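Side-chain contacts in malonyl-CoA decarboxylase (Rhodopseudomonas palustris, PDB 4KSA), which probably catalyses the decarboxylation of malonyl-CoA to acetyl-CoA and carbon dioxide: residues Gln120-Ile123 / Arg124-His128; Trp180-Pro183 / Ala184-Glu188. All blocks are in the same frame, centred on the assembly; numbering follows the deposited sequence.

Contact 1 of 2, residues Gln120-Ile123 / Arg124-His128; sequences QELI and RRLNH
Arg124 lays one face of its guanidinium over the backbone of Gln120, whose carbonyl carbon sits 4.0 Å above the plane and toward the rim of the group. A bend at chi3 (-73°) folds the arginine back along its own helix, and this turns its edge to Glu121. There NE and NH2 both donate to OE1 of Glu121, NH2 at 3.2 Å and NE at 3.3 Å; the oxygen lies in the guanidinium plane, while both nitrogens approach it from the same face of the carboxylate. The other carboxylate oxygen serves Arg125. NE of Arg125 reaches OE2 of Glu121 at 2.7 Å, nearly straight at 171°, using the anti lone pair, and the carboxylate and guanidinium planes stand almost perpendicular. Glutamate suits this place because its chain, bent at chi2, can hold out one oxygen to the residue three positions on and the other to the residue four positions on. On another side of the helix Leu122 CG packs at 4.2 Å against Leu126 CD1, an i to i+4 apolar pair facing helix 36-48. Gln120 gives its amide nitrogen to Asp159, in the helix that also carries His162, a residue seen to bind magnesium in this protein. With one carboxylate set between two guanidinium groups, Glu121 is probably kept ionised; together with Glu116, a second carboxylate partner of Arg124, and the Arg49 carbonyl, which accepts from Arg125 NH1, it probably limits how the two guanidinium groups can turn.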
# COMPACT_ATOMS: atom_id res chain seq x y z
N GLN A 120 26.47 26.57 2.93
CA GLN A 120 25.59 25.77 2.10
C GLN A 120 26.10 24.35 1.86
O GLN A 120 25.41 23.37 2.16
CB GLN A 120 25.40 26.49 0.78
CG GLN A 120 25.07 27.95 0.94
CD GLN A 120 23.98 28.39 -0.01
OE1 GLN A 120 23.64 27.68 -0.97
NE2 GLN A 120 23.43 29.58 0.23
N GLU A 121 27.31 24.23 1.33
CA GLU A 121 27.86 22.92 1.06
C GLU A 121 27.91 22.10 2.35
O GLU A 121 27.71 20.89 2.32
CB GLU A 121 29.26 23.06 0.46
CG GLU A 121 29.86 21.75 -0.04
CD GLU A 121 28.91 20.99 -0.96
OE1 GLU A 121 28.21 21.66 -1.78
OE2 GLU A 121 28.87 19.74 -0.88
N LEU A 122 28.18 22.77 3.47
CA LEU A 122 28.25 22.10 4.77
C LEU A 122 26.88 21.55 5.20
O LEU A 122 26.78 20.43 5.75
CB LEU A 122 28.76 23.06 5.85
CG LEU A 122 28.76 22.44 7.25
CD1 LEU A 122 29.71 21.23 7.26
CD2 LEU A 122 29.14 23.48 8.31
N ILE A 123 25.83 22.35 5.00
CA ILE A 123 24.49 21.93 5.36
C ILE A 123 24.05 20.80 4.41
O ILE A 123 23.51 19.77 4.86
CB ILE A 123 23.50 23.13 5.31
CG1 ILE A 123 23.90 24.17 6.37
CG2 ILE A 123 22.08 22.68 5.63
CD1 ILE A 123 23.04 25.43 6.37
N ARG A 124 24.31 20.98 3.11
CA ARG A 124 23.94 19.96 2.12
C ARG A 124 24.54 18.62 2.46
O ARG A 124 23.89 17.59 2.28
CB ARG A 124 24.38 20.34 0.71
CG ARG A 124 23.44 21.31 0.03
CD ARG A 124 23.74 21.41 -1.44
NE ARG A 124 24.96 22.14 -1.69
CZ ARG A 124 25.00 23.44 -1.96
NH1 ARG A 124 23.87 24.13 -2.03
NH2 ARG A 124 26.16 24.05 -2.12
N ARG A 125 25.77 18.63 2.95
CA ARG A 125 26.41 17.38 3.31
C ARG A 125 25.86 16.81 4.60
O ARG A 125 25.70 15.60 4.71
CB ARG A 125 27.92 17.59 3.41
CG ARG A 125 28.50 18.01 2.08
CD ARG A 125 30.01 17.88 2.05
NE ARG A 125 30.51 18.31 0.75
CZ ARG A 125 31.68 17.97 0.22
NH1 ARG A 125 32.52 17.18 0.89
NH2 ARG A 125 31.99 18.37 -1.01
N LEU A 126 25.57 17.66 5.57
CA LEU A 126 25.04 17.20 6.85
C LEU A 126 23.67 16.58 6.67
O LEU A 126 23.20 15.83 7.51
CB LEU A 126 24.92 18.36 7.83
CG LEU A 126 26.23 18.95 8.33
CD1 LEU A 126 25.93 20.13 9.23
CD2 LEU A 126 27.01 17.87 9.09
N ASN A 127 23.05 16.91 5.55
CA ASN A 127 21.72 16.41 5.24
C ASN A 127 21.74 14.97 4.78
O ASN A 127 20.69 14.35 4.62
CB ASN A 127 21.06 17.29 4.19
CG ASN A 127 19.59 17.01 4.04
OD1 ASN A 127 18.87 16.93 5.03
ND2 ASN A 127 19.13 16.87 2.82
N HIS A 128 22.93 14.43 4.57
CA HIS A 128 23.04 13.04 4.12
C HIS A 128 23.17 12.09 5.30
O HIS A 128 23.07 10.88 5.16
CB HIS A 128 24.21 12.89 3.15
CG HIS A 128 23.95 13.47 1.80
ND1 HIS A 128 24.80 14.36 1.19
CD2 HIS A 128 22.91 13.30 0.95
CE1 HIS A 128 24.31 14.71 0.02
NE2 HIS A 128 23.16 14.09 -0.15

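Contact 2 of 2, residues Trp180-Pro183 / Ala184-Glu188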
# COMPACT_ATOMS: atom_id res chain seq x y z
N TRP A 180 -7.86 8.07 15.74
CA TRP A 180 -7.48 6.91 16.53
C TRP A 180 -6.87 5.78 15.69
O TRP A 180 -6.25 4.85 16.24
CB TRP A 180 -8.69 6.38 17.32
CG TRP A 180 -8.31 5.63 18.55
CD1 TRP A 180 -8.71 4.37 18.91
CD2 TRP A 180 -7.43 6.08 19.59
NE1 TRP A 180 -8.12 4.01 20.10
CE2 TRP A 180 -7.33 5.04 20.54
CE3 TRP A 180 -6.71 7.26 19.80
CZ2 TRP A 180 -6.54 5.14 21.69
CZ3 TRP A 180 -5.92 7.37 20.94
CH2 TRP A 180 -5.84 6.31 21.87
N THR A 181 -7.05 5.83 14.37
CA THR A 181 -6.44 4.81 13.54
C THR A 181 -5.08 5.28 13.08
O THR A 181 -4.39 4.57 12.33
CB THR A 181 -7.24 4.45 12.29
OG1 THR A 181 -7.07 5.46 11.30
CG2 THR A 181 -8.67 4.28 12.63
N THR A 182 -4.69 6.48 13.50
CA THR A 182 -3.38 7.01 13.14
C THR A 182 -2.34 6.28 13.99
O THR A 182 -2.64 5.88 15.11
CB THR A 182 -3.30 8.55 13.40
OG1 THR A 182 -3.89 9.26 12.29
CG2 THR A 182 -1.83 9.02 13.59
N PRO A 183 -1.12 6.08 13.47
CA PRO A 183 -0.07 5.40 14.23
C PRO A 183 0.24 6.10 15.55
O PRO A 183 0.36 7.32 15.60
CB PRO A 183 1.13 5.43 13.27
CG PRO A 183 0.48 5.34 11.94
CD PRO A 183 -0.70 6.27 12.06
N ALA A 184 0.38 5.32 16.62
CA ALA A 184 0.69 5.85 17.94
C ALA A 184 1.88 6.83 17.95
O ALA A 184 1.78 7.92 18.52
CB ALA A 184 0.98 4.71 18.89
N ASN A 185 3.00 6.44 17.33
CA ASN A 185 4.16 7.31 17.31
C ASN A 185 3.82 8.70 16.78
O ASN A 185 4.36 9.70 17.24
CB ASN A 185 5.31 6.67 16.53
CG ASN A 185 5.14 6.76 15.03
OD1 ASN A 185 4.17 6.26 14.46
ND2 ASN A 185 6.12 7.38 14.37
N ILE A 186 2.91 8.77 15.81
CA ILE A 186 2.52 10.08 15.30
C ILE A 186 1.57 10.71 16.32
O ILE A 186 1.67 11.90 16.61
CB ILE A 186 1.78 9.98 13.94
CG1 ILE A 186 2.77 9.53 12.85
CG2 ILE A 186 1.13 11.32 13.61
CD1 ILE A 186 2.12 9.16 11.51
N LEU A 187 0.67 9.92 16.89
CA LEU A 187 -0.25 10.46 17.88
C LEU A 187 0.49 10.99 19.10
O LEU A 187 0.05 11.94 19.73
CB LEU A 187 -1.28 9.41 18.31
CG LEU A 187 -2.37 9.18 17.26
CD1 LEU A 187 -3.36 8.21 17.82
CD2 LEU A 187 -3.08 10.48 16.87
N GLU A 188 1.61 10.36 19.42
CA GLU A 188 2.41 10.77 20.57
C GLU A 188 2.91 12.19 20.36
O GLU A 188 2.81 13.03 21.26
CB GLU A 188 3.58 9.80 20.74
CG GLU A 188 4.42 9.99 21.99
CD GLU A 188 5.27 8.75 22.30
OE1 GLU A 188 4.88 7.96 23.19
OE2 GLU A 188 6.32 8.57 21.65
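The indole of Trp180 is met obliquely by Leu187, whose CD1 lies 4.0 Å from CE3 on the six-membered ring, the two side chains crossing at about a right angle. The indole NE1 donates to Glu188 OE1 of the third subunit. The other flat group, the amide of Asn185, brings OD1 to 3.4 Å from CB of Pro183; chi1 of 77° turns the amide back toward the proline that precedes the helix. The pyrrolidine ring of Pro183 lies side by side with Ile186, pointing the same way, and its CD is 4.1 Å from CD1 of the isoleucine. The methyl of Thr182 meets both branched chains, crossing the isoleucine at about a right angle and the leucine obliquely: CG2 is 3.7 Å from CG2 of Ile186 and equally far from CG of Leu187. Its first torsion sends CG2 anti to the backbone N and leaves OG1 beside that nitrogen, where the hydroxyl is hydrogen-bonded to the backbone N of Asp179. Threonine thus offers a methyl to the helix and a polar atom to the loop.

Pro183 holds the N-cap position, where its lack of an N-H costs nothing, since the start of a helix needs no backbone donor from this residue. Its carbonyl oxygen takes the N-H of Leu187 at 2.9 Å, in the carbonyl plane and with an angle of 161° at the hydrogen, while Ile186 N adds a weak bond. The loop leads from strand 174-178, outermost in this chain's mixed sheet, into helix 184-193. Ala184 and Leu187 then pack on Trp202 of helix 202-209, and backbone hydrogen bonds from both segments run to the third subunit, making this helix start part of a subunit interface.

In the fold
From the N terminus the chain passes through a series of helices before reaching contact 1, along helix 118-126 and into the residues that follow it, in the N-terminal domain. It continues through helices 132-146 and 154-167 to strand 174-178 at the border of the mixed sheet, and then to contact 2, where the loop 180-183 turns into helix 184-193. Each contact is local and joins adjoining segments, so neither encloses a long loop; they follow in series, without nesting or crossing. The centres of contact 1 and contact 2 are 31 Å apart. Contact 1 lies on a helix packed among helices 36-48, 132-146 and 154-167, whereas contact 2 joins strand to helix in the alpha-beta part.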